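Side-chain contacts in 3-hydroxyacyl-CoA dehydrogenase (PDB 1ZEJ), which probably acts as an NAD+-dependent dehydrogenase of the 3-hydroxyacyl-CoA dehydrogenase family, working as a homodimer: residues R124-H129 / A154-F159; R25-A30 / M78-E83; T87-L92 / A116-S121; P138-V143 / G158-L163. One frame throughout, in Å; residues are numbered along the deposited sequence. Where two conformers were deposited one is given.

All four contacts lie in the NAD-binding domain, and contacts 1, 2 and 4 pack helices on one mixed sheet. Contacts 1 and 4, with centres about 8 Å apart, share helix 150-162 and use neighbouring strands; between them H129, predicted to matter for catalysis, places ND1 2.7 Å from E141 OE1. Contact 2, about 14 Å from the centres of both, meets them where M78 CE packs 3.5 Å from F159 CE2. It also reaches contact 3, about 17 Å away, through the salt bridge of E79 OE2 with K88 NZ at 2.7 Å; E83 and K88 are predicted NAD+-binding residues. Contact 3 also adjoins contact 1, with L119 CD1 3.6 Å from F125 CG.

Contact 1: residues R124-H129 / A154-F159; sequences RFLGVH and AFVEGF
V156 meets L126 and V128 through methyl groups alone, and the flat side chains of both segments are engaged to other parts of the domain. The ring of F159 stacks with that of H35, F155 lies against P102 and I76, and F125 packs on S105. The contact itself is helix-on-sheet packing in a Rossmann-type domain: strand 125-130 supplies L126 and V128, two residues apart and hence on one face, while helix 150-162 lays V156 over them. The nearest backbones are those of V128 and V156, with CA atoms 8.8 Å apart, so only side chains bridge the gap. I142 of the adjacent antiparallel strand 139-144 touches both L126 and V156, which widens the apolar patch. H129, predicted to be important for catalysis, follows V128 directly and turns to the opposite face of the sheet. V156 divides its two methyls between the partners. CG2 reaches L126 CD2 at a loose 4.3 Å. CG1, anti to the backbone N (chi1 179°), meets V128 CG2 at 3.9 Å, the two valines slanting across one another.

Contact 2: residues R25-A30 / M78-E83; sequences RGIAIA and MEAVFE
In the Rossmann-type beta-alpha unit at the predicted NAD+ site, I27 of helix 22-32 covers M78 of strand 76-79 and A80 just after it. The helix begins within the glycine-rich GxGxxG segment: G19 and G21 precede it and G24 lies in its first turn; all three are predicted to bind NAD+. I27 is the one residue of its segment that reaches across, and it does so with both branches. CG2 sits 4.3 Å from M78 CG, the methylene before the selenium of this selenomethionine. The longer branch leaves anti to the carbonyl carbon (chi1 -67°) and carries CD1 to 4.2 Å from A80 CB. These separations describe loose van der Waals contact, to which W130 adds by touching both I27 and M78. A80 also lies against G24, the last glycine of the segment, placing the contact beside the predicted cofactor site.

Between M78 and A80 the strand turns E79 away from the helix. Its OE2 accepts the backbone N-H of V81 through the anti lone pair, at 2.6 Å and nearly straight (172°). With K88 also at OE2 and S105 OG bonded to OE1, the carboxylate is gripped on both oxygens, and its bond to V81 N pins the chain just after the strand. A helix that starts within a GxGxxG segment and packs on the parallel strand next to the first is typical of the Rossmann fold.

Contact 3: residues T87-L92 / A116-S121; sequences TKVEVL and AERLDS
V89 and R118 bring their backbones to a CA separation of 6.7 Å, where a type I beta turn from A116 to L119, with L119 N bonded to A116 O at 3.2 Å, passes along helix 85-96. V89 meets the aliphatic part of R118 with both methyls: CG1 lies 3.8 Å from R118 CB, and CG2 is 4.0 Å from R118 CD. Because the arginine is extended from CG to NE, its methylenes slant across the valine and its charged end leads away from the helix. There NH1 bonds D114 O and forms a salt bridge with E117 OE2 whose hydrogen bond is weak, bent to 128°. L119 makes the more buried half of the contact, its CD2 abutting L92 CB at 3.7 Å with CG beside the backbone N (chi1 -54°). Polar bonds reinforce this packing: R93 NH1 binds R118 O, while the carboxylate of E96 takes D120 N and S121 OG. The loop is thus fastened to helix 85-96, a helix of the Rossmann-type domain that carries K88, predicted to bind NAD+, one turn before L92. I115 of helix 112-116 touches L92, and F125 of strand 125-130 packs against L92 and A116.

Contact 4: residues P138-V143 / G158-L163; sequences PLVEIV and GFLREL
L160 points its CD1 methyl into the angle between V140 and I142, two residues that share one face of strand 139-144. The leucine crosses V140 at about a right angle, and the two meet through one methyl each: L160 CD1 to V140 CG1, 3.8 Å. Against I142 it slants, and the same CD1 lies 4.0 Å from both I142 CG1 and I142 CD1, alongside the outer bond of the isoleucine. One methyl therefore carries all the closest approaches. The torsions explain its reach: L160 has CG anti to the carbonyl carbon (chi1 -68°) and CD1 anti to CA (chi2 171°), which stretches the side chain from the helix toward the sheet. The CA atoms of V140 and L160 are 7.8 Å apart, a spacing filled by side chains only.

Between the two apolar residues, E141 turns to the other face of the sheet, the side of H129, which is predicted to be important for catalysis. Its OE1 is also bonded by S174 OG, and OE2 takes V176 N. On that side E141 also packs on V203 of the second subunit, and L139 on H207 of that subunit.

The contact lies within a beta-alpha-beta crossover unit. Helix 150-162 connects strand 139-144 to the parallel strand 166-171, whose V167 touches both L160 and I142, while W130 of strand 125-130, on the other flank, touches V140 and L160.

Contact 1: residues R124-H129 / A154-F159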
loop_
_atom_site.group_PDB
_atom_site.type_symbol
_atom_site.label_atom_id
_atom_site.label_comp_id
_atom_site.label_asym_id
_atom_site.label_seq_id
_atom_site.Cartn_x
_atom_site.Cartn_y
_atom_site.Cartn_z
ATOM N N ARG A 124 -25.464 -19.743 9.124
ATOM C CA ARG A 124 -24.328 -20.519 8.605
ATOM C C ARG A 124 -23.892 -20.051 7.221
ATOM O O ARG A 124 -23.222 -20.764 6.497
ATOM C CB ARG A 124 -24.617 -22.032 8.657
ATOM C CG ARG A 124 -25.914 -22.442 8.019
ATOM C CD ARG A 124 -26.033 -22.166 6.513
ATOM N NE ARG A 124 -27.318 -22.682 6.092
ATOM C CZ ARG A 124 -27.527 -23.893 5.584
ATOM N NH1 ARG A 124 -26.529 -24.673 5.245
ATOM N NH2 ARG A 124 -28.748 -24.289 5.345
ATOM N N PHE A 125 -24.219 -18.801 6.891
ATOM C CA PHE A 125 -23.822 -18.172 5.646
ATOM C C PHE A 125 -22.792 -17.090 5.971
ATOM O O PHE A 125 -22.930 -16.333 6.966
ATOM C CB PHE A 125 -25.003 -17.461 4.961
ATOM C CG PHE A 125 -24.578 -16.613 3.781
ATOM C CD1 PHE A 125 -24.107 -17.208 2.640
ATOM C CD2 PHE A 125 -24.602 -15.221 3.850
ATOM C CE1 PHE A 125 -23.652 -16.452 1.565
ATOM C CE2 PHE A 125 -24.180 -14.449 2.788
ATOM C CZ PHE A 125 -23.710 -15.086 1.609
ATOM N N LEU A 126 -21.783 -17.012 5.125
ATOM C CA LEU A 126 -20.830 -15.925 5.212
ATOM C C LEU A 126 -20.145 -15.715 3.876
ATOM O O LEU A 126 -20.279 -16.534 2.951
ATOM C CB LEU A 126 -19.876 -16.205 6.361
ATOM C CG LEU A 126 -18.616 -17.059 6.371
ATOM C CD1 LEU A 126 -18.295 -17.596 7.768
ATOM C CD2 LEU A 126 -18.436 -18.049 5.298
ATOM N N GLY A 127 -19.408 -14.633 3.775
ATOM C CA GLY A 127 -18.675 -14.315 2.552
ATOM C C GLY A 127 -17.283 -14.874 2.746
ATOM O O GLY A 127 -16.715 -14.797 3.844
ATOM N N VAL A 128 -16.718 -15.441 1.682
ATOM C CA VAL A 128 -15.271 -15.815 1.689
ATOM C C VAL A 128 -14.674 -15.253 0.412
ATOM O O VAL A 128 -14.966 -15.789 -0.696
ATOM C CB VAL A 128 -15.015 -17.341 1.808
ATOM C CG1 VAL A 128 -13.584 -17.687 1.671
ATOM C CG2 VAL A 128 -15.503 -17.888 3.092
ATOM N N HIS A 129 -13.855 -14.209 0.569
ATOM C CA HIS A 129 -13.272 -13.403 -0.471
ATOM C C HIS A 129 -11.831 -13.854 -0.750
ATOM O O HIS A 129 -10.917 -13.656 0.049
ATOM C CB HIS A 129 -13.354 -11.942 -0.020
ATOM C CG HIS A 129 -12.754 -10.959 -0.961
ATOM N ND1 HIS A 129 -12.183 -9.781 -0.521
ATOM C CD2 HIS A 129 -12.658 -10.948 -2.319
ATOM C CE1 HIS A 129 -11.726 -9.108 -1.565
ATOM N NE2 HIS A 129 -11.995 -9.800 -2.665
ATOM N N ALA A 154 -15.591 -19.872 12.932
ATOM C CA ALA A 154 -14.413 -20.604 13.403
ATOM C C ALA A 154 -14.128 -21.868 12.564
ATOM O O ALA A 154 -12.973 -22.211 12.307
ATOM C CB ALA A 154 -14.590 -20.972 14.871
ATOM N N PHE A 155 -15.178 -22.553 12.156
ATOM C CA PHE A 155 -15.073 -23.689 11.273
ATOM C C PHE A 155 -14.418 -23.306 9.931
ATOM O O PHE A 155 -13.430 -23.907 9.522
ATOM C CB PHE A 155 -16.443 -24.268 11.010
ATOM C CG PHE A 155 -16.409 -25.520 10.195
ATOM C CD1 PHE A 155 -16.220 -26.755 10.799
ATOM C CD2 PHE A 155 -16.551 -25.488 8.846
ATOM C CE1 PHE A 155 -16.202 -27.957 10.018
ATOM C CE2 PHE A 155 -16.530 -26.684 8.079
ATOM C CZ PHE A 155 -16.354 -27.886 8.673
ATOM N N VAL A 156 -14.934 -22.275 9.299
ATOM C CA VAL A 156 -14.397 -21.815 7.999
ATOM C C VAL A 156 -12.998 -21.234 8.138
ATOM O O VAL A 156 -12.124 -21.548 7.345
ATOM C CB VAL A 156 -15.341 -20.855 7.314
ATOM C CG1 VAL A 156 -14.750 -20.380 5.981
ATOM C CG2 VAL A 156 -16.655 -21.531 7.071
ATOM N N GLU A 157 -12.752 -20.473 9.207
ATOM C CA GLU A 157 -11.420 -19.959 9.484
ATOM C C GLU A 157 -10.399 -21.077 9.644
ATOM O O GLU A 157 -9.315 -21.001 9.084
ATOM C CB GLU A 157 -11.420 -19.048 10.728
ATOM C CG GLU A 157 -10.105 -18.403 10.953
ATOM C CD GLU A 157 -10.080 -17.412 12.106
ATOM O OE1 GLU A 157 -11.018 -17.419 12.952
ATOM O OE2 GLU A 157 -9.087 -16.667 12.155
ATOM N N GLY A 158 -10.751 -22.106 10.419
ATOM C CA GLY A 158 -9.884 -23.265 10.636
ATOM C C GLY A 158 -9.610 -24.010 9.326
ATOM O O GLY A 158 -8.468 -24.309 9.012
ATOM N N PHE A 159 -10.655 -24.270 8.556
ATOM C CA PHE A 159 -10.516 -24.881 7.230
ATOM C C PHE A 159 -9.521 -24.103 6.371
ATOM O O PHE A 159 -8.589 -24.654 5.786
ATOM C CB PHE A 159 -11.880 -24.913 6.541
ATOM C CG PHE A 159 -11.822 -25.327 5.093
ATOM C CD1 PHE A 159 -11.659 -26.657 4.738
ATOM C CD2 PHE A 159 -11.913 -24.396 4.091
ATOM C CE1 PHE A 159 -11.592 -27.032 3.390
ATOM C CE2 PHE A 159 -11.854 -24.775 2.751
ATOM C CZ PHE A 159 -11.704 -26.075 2.413
#

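Contact 2: residues R25-A30 / M78-E83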
loop_
_atom_site.group_PDB
_atom_site.type_symbol
_atom_site.label_atom_id
_atom_site.label_comp_id
_atom_site.label_asym_id
_atom_site.label_seq_id
_atom_site.Cartn_x
_atom_site.Cartn_y
_atom_site.Cartn_z
ATOM N N ARG A 25 -13.087 -22.234 -10.509
ATOM C CA ARG A 25 -11.982 -23.071 -10.973
ATOM C C ARG A 25 -10.742 -22.901 -10.077
ATOM O O ARG A 25 -10.135 -23.892 -9.625
ATOM C CB ARG A 25 -11.638 -22.840 -12.449
ATOM C CG ARG A 25 -10.150 -22.819 -12.730
ATOM C CD ARG A 25 -9.866 -22.810 -14.206
ATOM N NE ARG A 25 -9.369 -21.535 -14.706
ATOM C CZ ARG A 25 -8.147 -21.051 -14.477
ATOM N NH1 ARG A 25 -7.282 -21.694 -13.702
ATOM N NH2 ARG A 25 -7.797 -19.898 -15.016
ATOM N N GLY A 26 -10.406 -21.644 -9.756
ATOM C CA GLY A 26 -9.252 -21.362 -8.895
ATOM C C GLY A 26 -9.445 -21.837 -7.468
ATOM O O GLY A 26 -8.507 -22.359 -6.848
ATOM N N ILE A 27 -10.647 -21.658 -6.937
ATOM C CA ILE A 27 -10.992 -22.115 -5.585
ATOM C C ILE A 27 -10.892 -23.656 -5.521
ATOM O O ILE A 27 -10.352 -24.218 -4.569
ATOM C CB ILE A 27 -12.395 -21.622 -5.144
ATOM C CG1 ILE A 27 -12.442 -20.081 -4.954
ATOM C CG2 ILE A 27 -12.869 -22.310 -3.863
ATOM C CD1 ILE A 27 -13.860 -19.520 -4.966
ATOM N N ALA A 28 -11.408 -24.330 -6.542
ATOM C CA ALA A 28 -11.347 -25.799 -6.640
ATOM C C ALA A 28 -9.882 -26.285 -6.653
ATOM O O ALA A 28 -9.550 -27.216 -5.923
ATOM C CB ALA A 28 -12.076 -26.277 -7.889
ATOM N N ILE A 29 -9.008 -25.569 -7.370
ATOM C CA ILE A 29 -7.578 -25.881 -7.400
ATOM C C ILE A 29 -6.928 -25.665 -6.048
ATOM O O ILE A 29 -6.194 -26.509 -5.594
ATOM C CB ILE A 29 -6.824 -25.088 -8.482
ATOM C CG1 ILE A 29 -7.297 -25.494 -9.864
ATOM C CG2 ILE A 29 -5.312 -25.232 -8.327
ATOM C CD1 ILE A 29 -6.834 -24.544 -10.960
ATOM N N ALA A 30 -7.231 -24.564 -5.395
ATOM C CA ALA A 30 -6.711 -24.293 -4.047
ATOM C C ALA A 30 -7.119 -25.373 -3.042
ATOM O O ALA A 30 -6.307 -25.880 -2.273
ATOM C CB ALA A 30 -7.186 -22.908 -3.575
HETATM N N MSE A 78 -18.901 -23.605 -1.312
HETATM C CA MSE A 78 -18.354 -22.306 -1.801
HETATM C C MSE A 78 -19.103 -21.949 -3.074
HETATM O O MSE A 78 -19.155 -22.741 -4.020
HETATM C CB MSE A 78 -16.876 -22.431 -2.121
HETATM C CG MSE A 78 -16.050 -23.016 -0.983
HETATM SE SE MSE A 78 -15.167 -21.579 -0.059
HETATM C CE MSE A 78 -14.273 -22.552 1.463
ATOM N N GLU A 79 -19.696 -20.765 -3.103
ATOM C CA GLU A 79 -20.431 -20.282 -4.258
ATOM C C GLU A 79 -19.649 -19.156 -4.959
ATOM O O GLU A 79 -19.224 -18.196 -4.323
ATOM C CB GLU A 79 -21.848 -19.874 -3.835
ATOM C CG GLU A 79 -22.595 -19.073 -4.896
ATOM C CD GLU A 79 -22.200 -17.618 -4.938
ATOM O OE1 GLU A 79 -22.404 -16.942 -3.927
ATOM O OE2 GLU A 79 -21.692 -17.138 -5.978
ATOM N N ALA A 80 -19.388 -19.320 -6.258
ATOM C CA ALA A 80 -18.684 -18.317 -7.028
ATOM C C ALA A 80 -19.372 -18.080 -8.353
ATOM O O ALA A 80 -18.744 -18.237 -9.398
ATOM C CB ALA A 80 -17.244 -18.755 -7.260
ATOM N N VAL A 81 -20.645 -17.686 -8.329
ATOM C CA VAL A 81 -21.393 -17.457 -9.565
ATOM C C VAL A 81 -21.362 -15.964 -9.911
ATOM O O VAL A 81 -20.730 -15.174 -9.209
ATOM C CB VAL A 81 -22.847 -17.989 -9.477
ATOM C CG1 VAL A 81 -22.858 -19.472 -9.164
ATOM C CG2 VAL A 81 -23.693 -17.238 -8.429
ATOM N N PHE A 82 -22.037 -15.587 -10.989
ATOM C CA PHE A 82 -22.093 -14.175 -11.401
ATOM C C PHE A 82 -22.387 -13.203 -10.238
ATOM O O PHE A 82 -23.209 -13.482 -9.370
ATOM C CB PHE A 82 -23.095 -13.984 -12.549
ATOM C CG PHE A 82 -23.012 -12.631 -13.176
ATOM C CD1 PHE A 82 -22.056 -12.359 -14.145
ATOM C CD2 PHE A 82 -23.857 -11.620 -12.771
ATOM C CE1 PHE A 82 -21.960 -11.090 -14.733
ATOM C CE2 PHE A 82 -23.778 -10.347 -13.330
ATOM C CZ PHE A 82 -22.817 -10.076 -14.315
ATOM N N GLU A 83 -21.656 -12.097 -10.227
ATOM C CA GLU A 83 -21.757 -11.047 -9.219
ATOM C C GLU A 83 -23.067 -10.230 -9.351
ATOM O O GLU A 83 -23.056 -9.102 -9.873
ATOM C CB GLU A 83 -20.562 -10.072 -9.372
ATOM C CG GLU A 83 -20.377 -9.093 -8.173
ATOM C CD GLU A 83 -19.842 -9.804 -6.903
ATOM O OE1 GLU A 83 -19.407 -10.982 -7.008
ATOM O OE2 GLU A 83 -19.855 -9.195 -5.806
#

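Contact 3: residues T87-L92 / A116-S121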
loop_
_atom_site.group_PDB
_atom_site.type_symbol
_atom_site.label_atom_id
_atom_site.label_comp_id
_atom_site.label_asym_id
_atom_site.label_seq_id
_atom_site.Cartn_x
_atom_site.Cartn_y
_atom_site.Cartn_z
ATOM N N THR A 87 -29.044 -13.572 -8.474
ATOM C CA THR A 87 -28.433 -14.826 -8.940
ATOM C C THR A 87 -27.823 -15.572 -7.759
ATOM O O THR A 87 -28.012 -16.788 -7.618
ATOM C CB THR A 87 -27.340 -14.597 -9.988
ATOM O OG1 THR A 87 -27.849 -13.819 -11.088
ATOM C CG2 THR A 87 -26.814 -15.933 -10.513
ATOM N N LYS A 88 -27.096 -14.860 -6.917
ATOM C CA LYS A 88 -26.470 -15.490 -5.745
ATOM C C LYS A 88 -27.518 -16.012 -4.775
ATOM O O LYS A 88 -27.430 -17.149 -4.319
ATOM C CB LYS A 88 -25.507 -14.523 -5.027
ATOM C CG LYS A 88 -24.246 -14.261 -5.858
ATOM C CD LYS A 88 -23.195 -13.463 -5.110
ATOM C CE LYS A 88 -21.853 -13.408 -5.886
ATOM N NZ LYS A 88 -20.955 -14.574 -5.516
ATOM N N VAL A 89 -28.530 -15.183 -4.507
ATOM C CA VAL A 89 -29.621 -15.581 -3.621
ATOM C C VAL A 89 -30.301 -16.856 -4.149
ATOM O O VAL A 89 -30.546 -17.797 -3.398
ATOM C CB VAL A 89 -30.601 -14.412 -3.439
ATOM C CG1 VAL A 89 -31.964 -14.854 -2.819
ATOM C CG2 VAL A 89 -29.943 -13.374 -2.606
ATOM N N GLU A 90 -30.582 -16.883 -5.440
ATOM C CA GLU A 90 -31.251 -18.035 -6.039
ATOM C C GLU A 90 -30.475 -19.354 -5.834
ATOM O O GLU A 90 -31.019 -20.360 -5.351
ATOM C CB GLU A 90 -31.508 -17.761 -7.516
ATOM C CG GLU A 90 -31.829 -19.013 -8.318
ATOM C CD GLU A 90 -32.329 -18.713 -9.690
ATOM O OE1 GLU A 90 -32.451 -17.506 -10.019
ATOM O OE2 GLU A 90 -32.619 -19.694 -10.427
ATOM N N VAL A 91 -29.185 -19.336 -6.135
ATOM C CA VAL A 91 -28.367 -20.544 -5.989
ATOM C C VAL A 91 -28.229 -20.910 -4.536
ATOM O O VAL A 91 -28.324 -22.075 -4.202
ATOM C CB VAL A 91 -26.933 -20.267 -6.572
ATOM C CG1 VAL A 91 -25.946 -21.328 -6.184
ATOM C CG2 VAL A 91 -27.010 -20.130 -8.072
ATOM N N LEU A 92 -28.021 -19.921 -3.670
ATOM C CA LEU A 92 -27.856 -20.198 -2.242
ATOM C C LEU A 92 -29.131 -20.732 -1.577
ATOM O O LEU A 92 -29.081 -21.629 -0.739
ATOM C CB LEU A 92 -27.350 -18.947 -1.521
ATOM C CG LEU A 92 -25.910 -18.569 -1.893
ATOM C CD1 LEU A 92 -25.620 -17.121 -1.531
ATOM C CD2 LEU A 92 -24.928 -19.467 -1.208
ATOM N N ALA A 116 -27.645 -12.400 2.939
ATOM C CA ALA A 116 -28.060 -13.131 4.135
ATOM C C ALA A 116 -29.492 -12.895 4.494
ATOM O O ALA A 116 -30.172 -13.785 4.942
ATOM C CB ALA A 116 -27.198 -12.712 5.302
ATOM N N GLU A 117 -29.966 -11.678 4.336
ATOM C CA GLU A 117 -31.338 -11.382 4.736
ATOM C C GLU A 117 -32.381 -12.035 3.809
ATOM O O GLU A 117 -33.572 -12.058 4.144
ATOM C CB GLU A 117 -31.544 -9.877 4.911
ATOM C CG GLU A 117 -31.525 -9.056 3.688
ATOM C CD GLU A 117 -31.615 -7.549 4.004
ATOM O OE1 GLU A 117 -31.335 -7.099 5.145
ATOM O OE2 GLU A 117 -31.899 -6.811 3.060
ATOM N N ARG A 118 -31.930 -12.589 2.666
ATOM C CA ARG A 118 -32.822 -13.258 1.743
ATOM C C ARG A 118 -32.741 -14.797 1.826
ATOM O O ARG A 118 -33.450 -15.497 1.101
ATOM C CB ARG A 118 -32.542 -12.739 0.337
ATOM C CG ARG A 118 -32.998 -11.325 0.172
ATOM C CD ARG A 118 -32.310 -10.623 -0.981
ATOM N NE ARG A 118 -32.883 -9.297 -1.221
ATOM C CZ ARG A 118 -32.591 -8.181 -0.540
ATOM N NH1 ARG A 118 -31.694 -8.152 0.472
ATOM N NH2 ARG A 118 -33.217 -7.058 -0.892
ATOM N N LEU A 119 -31.927 -15.306 2.739
ATOM C CA LEU A 119 -31.809 -16.738 2.993
ATOM C C LEU A 119 -32.704 -17.175 4.146
ATOM O O LEU A 119 -33.003 -16.407 5.064
ATOM C CB LEU A 119 -30.351 -17.136 3.330
ATOM C CG LEU A 119 -29.285 -16.719 2.343
ATOM C CD1 LEU A 119 -27.978 -17.266 2.832
ATOM C CD2 LEU A 119 -29.578 -17.200 0.890
ATOM N N ASP A 120 -33.075 -18.442 4.099
ATOM C CA ASP A 120 -33.846 -19.074 5.184
ATOM C C ASP A 120 -33.006 -19.319 6.431
ATOM O O ASP A 120 -33.505 -19.222 7.534
ATOM C CB ASP A 120 -34.378 -20.416 4.667
ATOM C CG ASP A 120 -35.532 -20.954 5.477
ATOM O OD1 ASP A 120 -36.581 -20.271 5.571
ATOM O OD2 ASP A 120 -35.417 -22.094 5.965
ATOM N N SER A 121 -31.729 -19.638 6.265
ATOM C CA SER A 121 -30.898 -20.009 7.419
ATOM C C SER A 121 -29.540 -19.284 7.384
ATOM O O SER A 121 -28.457 -19.898 7.191
ATOM C CB SER A 121 -30.748 -21.546 7.448
ATOM O OG SER A 121 -30.424 -22.040 6.118
#

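Contact 4: residues P138-V143 / G158-L163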
loop_
_atom_site.group_PDB
_atom_site.type_symbol
_atom_site.label_atom_id
_atom_site.label_comp_id
_atom_site.label_asym_id
_atom_site.label_seq_id
_atom_site.Cartn_x
_atom_site.Cartn_y
_atom_site.Cartn_z
ATOM N N PRO A 138 -2.022 -15.769 -0.904
ATOM C CA PRO A 138 -2.271 -16.313 0.438
ATOM C C PRO A 138 -3.437 -15.752 1.233
ATOM O O PRO A 138 -3.972 -16.480 2.077
ATOM C CB PRO A 138 -0.932 -16.052 1.154
ATOM C CG PRO A 138 -0.368 -14.892 0.475
ATOM C CD PRO A 138 -0.748 -15.039 -0.948
ATOM N N LEU A 139 -3.874 -14.519 0.966
ATOM C CA LEU A 139 -4.926 -13.913 1.779
ATOM C C LEU A 139 -6.320 -14.377 1.378
ATOM O O LEU A 139 -6.653 -14.444 0.182
ATOM C CB LEU A 139 -4.831 -12.369 1.770
ATOM C CG LEU A 139 -5.874 -11.690 2.653
ATOM C CD1 LEU A 139 -5.475 -11.764 4.147
ATOM C CD2 LEU A 139 -6.053 -10.291 2.275
ATOM N N VAL A 140 -7.109 -14.756 2.376
ATOM C CA VAL A 140 -8.535 -14.944 2.182
ATOM C C VAL A 140 -9.219 -14.192 3.309
ATOM O O VAL A 140 -8.850 -14.331 4.473
ATOM C CB VAL A 140 -8.957 -16.416 2.173
ATOM C CG1 VAL A 140 -10.424 -16.549 1.897
ATOM C CG2 VAL A 140 -8.182 -17.164 1.149
ATOM N N GLU A 141 -10.189 -13.377 2.951
ATOM C CA GLU A 141 -11.004 -12.658 3.926
ATOM C C GLU A 141 -12.316 -13.384 4.142
ATOM O O GLU A 141 -12.953 -13.809 3.185
ATOM C CB GLU A 141 -11.330 -11.270 3.448
ATOM C CG GLU A 141 -10.156 -10.317 3.454
ATOM C CD GLU A 141 -10.556 -8.946 2.928
ATOM O OE1 GLU A 141 -11.327 -8.908 1.916
ATOM O OE2 GLU A 141 -10.142 -7.907 3.538
ATOM N N ILE A 142 -12.699 -13.550 5.395
ATOM C CA ILE A 142 -14.057 -13.984 5.707
ATOM C C ILE A 142 -14.834 -12.746 6.034
ATOM O O ILE A 142 -14.399 -11.980 6.902
ATOM C CB ILE A 142 -14.057 -14.923 6.904
ATOM C CG1 ILE A 142 -13.322 -16.227 6.523
ATOM C CG2 ILE A 142 -15.488 -15.141 7.432
ATOM C CD1 ILE A 142 -13.109 -17.174 7.641
ATOM N N VAL A 143 -15.974 -12.558 5.369
ATOM C CA VAL A 143 -16.765 -11.362 5.561
ATOM C C VAL A 143 -18.103 -11.819 6.127
ATOM O O VAL A 143 -18.864 -12.491 5.449
ATOM C CB VAL A 143 -16.934 -10.598 4.261
ATOM C CG1 VAL A 143 -17.671 -9.275 4.506
ATOM C CG2 VAL A 143 -15.581 -10.315 3.618
ATOM N N GLY A 158 -10.751 -22.106 10.419
ATOM C CA GLY A 158 -9.884 -23.265 10.636
ATOM C C GLY A 158 -9.610 -24.010 9.326
ATOM O O GLY A 158 -8.468 -24.309 9.012
ATOM N N PHE A 159 -10.655 -24.270 8.556
ATOM C CA PHE A 159 -10.516 -24.881 7.230
ATOM C C PHE A 159 -9.521 -24.103 6.371
ATOM O O PHE A 159 -8.589 -24.654 5.786
ATOM C CB PHE A 159 -11.880 -24.913 6.541
ATOM C CG PHE A 159 -11.822 -25.327 5.093
ATOM C CD1 PHE A 159 -11.659 -26.657 4.738
ATOM C CD2 PHE A 159 -11.913 -24.396 4.091
ATOM C CE1 PHE A 159 -11.592 -27.032 3.390
ATOM C CE2 PHE A 159 -11.854 -24.775 2.751
ATOM C CZ PHE A 159 -11.704 -26.075 2.413
ATOM N N LEU A 160 -9.726 -22.798 6.271
ATOM C CA LEU A 160 -8.855 -21.990 5.419
ATOM C C LEU A 160 -7.422 -21.935 5.955
ATOM O O LEU A 160 -6.477 -22.014 5.186
ATOM C CB LEU A 160 -9.418 -20.586 5.271
ATOM C CG LEU A 160 -10.712 -20.472 4.491
ATOM C CD1 LEU A 160 -11.266 -19.077 4.605
ATOM C CD2 LEU A 160 -10.432 -20.791 3.082
ATOM N N ARG A 161 -7.267 -21.819 7.263
ATOM C CA ARG A 161 -5.924 -21.759 7.864
ATOM C C ARG A 161 -5.187 -23.073 7.596
ATOM O O ARG A 161 -4.009 -23.088 7.205
ATOM C CB ARG A 161 -5.996 -21.479 9.374
ATOM C CG ARG A 161 -6.309 -20.022 9.715
ATOM C CD ARG A 161 -5.884 -19.606 11.088
ATOM N NE ARG A 161 -6.240 -18.206 11.383
ATOM C CZ ARG A 161 -5.660 -17.116 10.842
ATOM N NH1 ARG A 161 -4.681 -17.194 9.897
ATOM N NH2 ARG A 161 -6.094 -15.915 11.239
ATOM N N GLU A 162 -5.887 -24.182 7.756
ATOM C CA GLU A 162 -5.248 -25.488 7.584
ATOM C C GLU A 162 -4.897 -25.735 6.123
ATOM O O GLU A 162 -4.036 -26.529 5.814
ATOM C CB GLU A 162 -6.127 -26.615 8.136
ATOM C CG GLU A 162 -6.180 -26.614 9.644
ATOM N N LEU A 163 -5.542 -24.996 5.226
ATOM C CA LEU A 163 -5.200 -25.043 3.828
ATOM C C LEU A 163 -3.935 -24.257 3.519
ATOM O O LEU A 163 -3.406 -24.337 2.398
ATOM C CB LEU A 163 -6.377 -24.485 3.017
ATOM C CG LEU A 163 -6.680 -24.949 1.616
ATOM C CD1 LEU A 163 -6.911 -26.455 1.536
ATOM C CD2 LEU A 163 -7.949 -24.189 1.196
#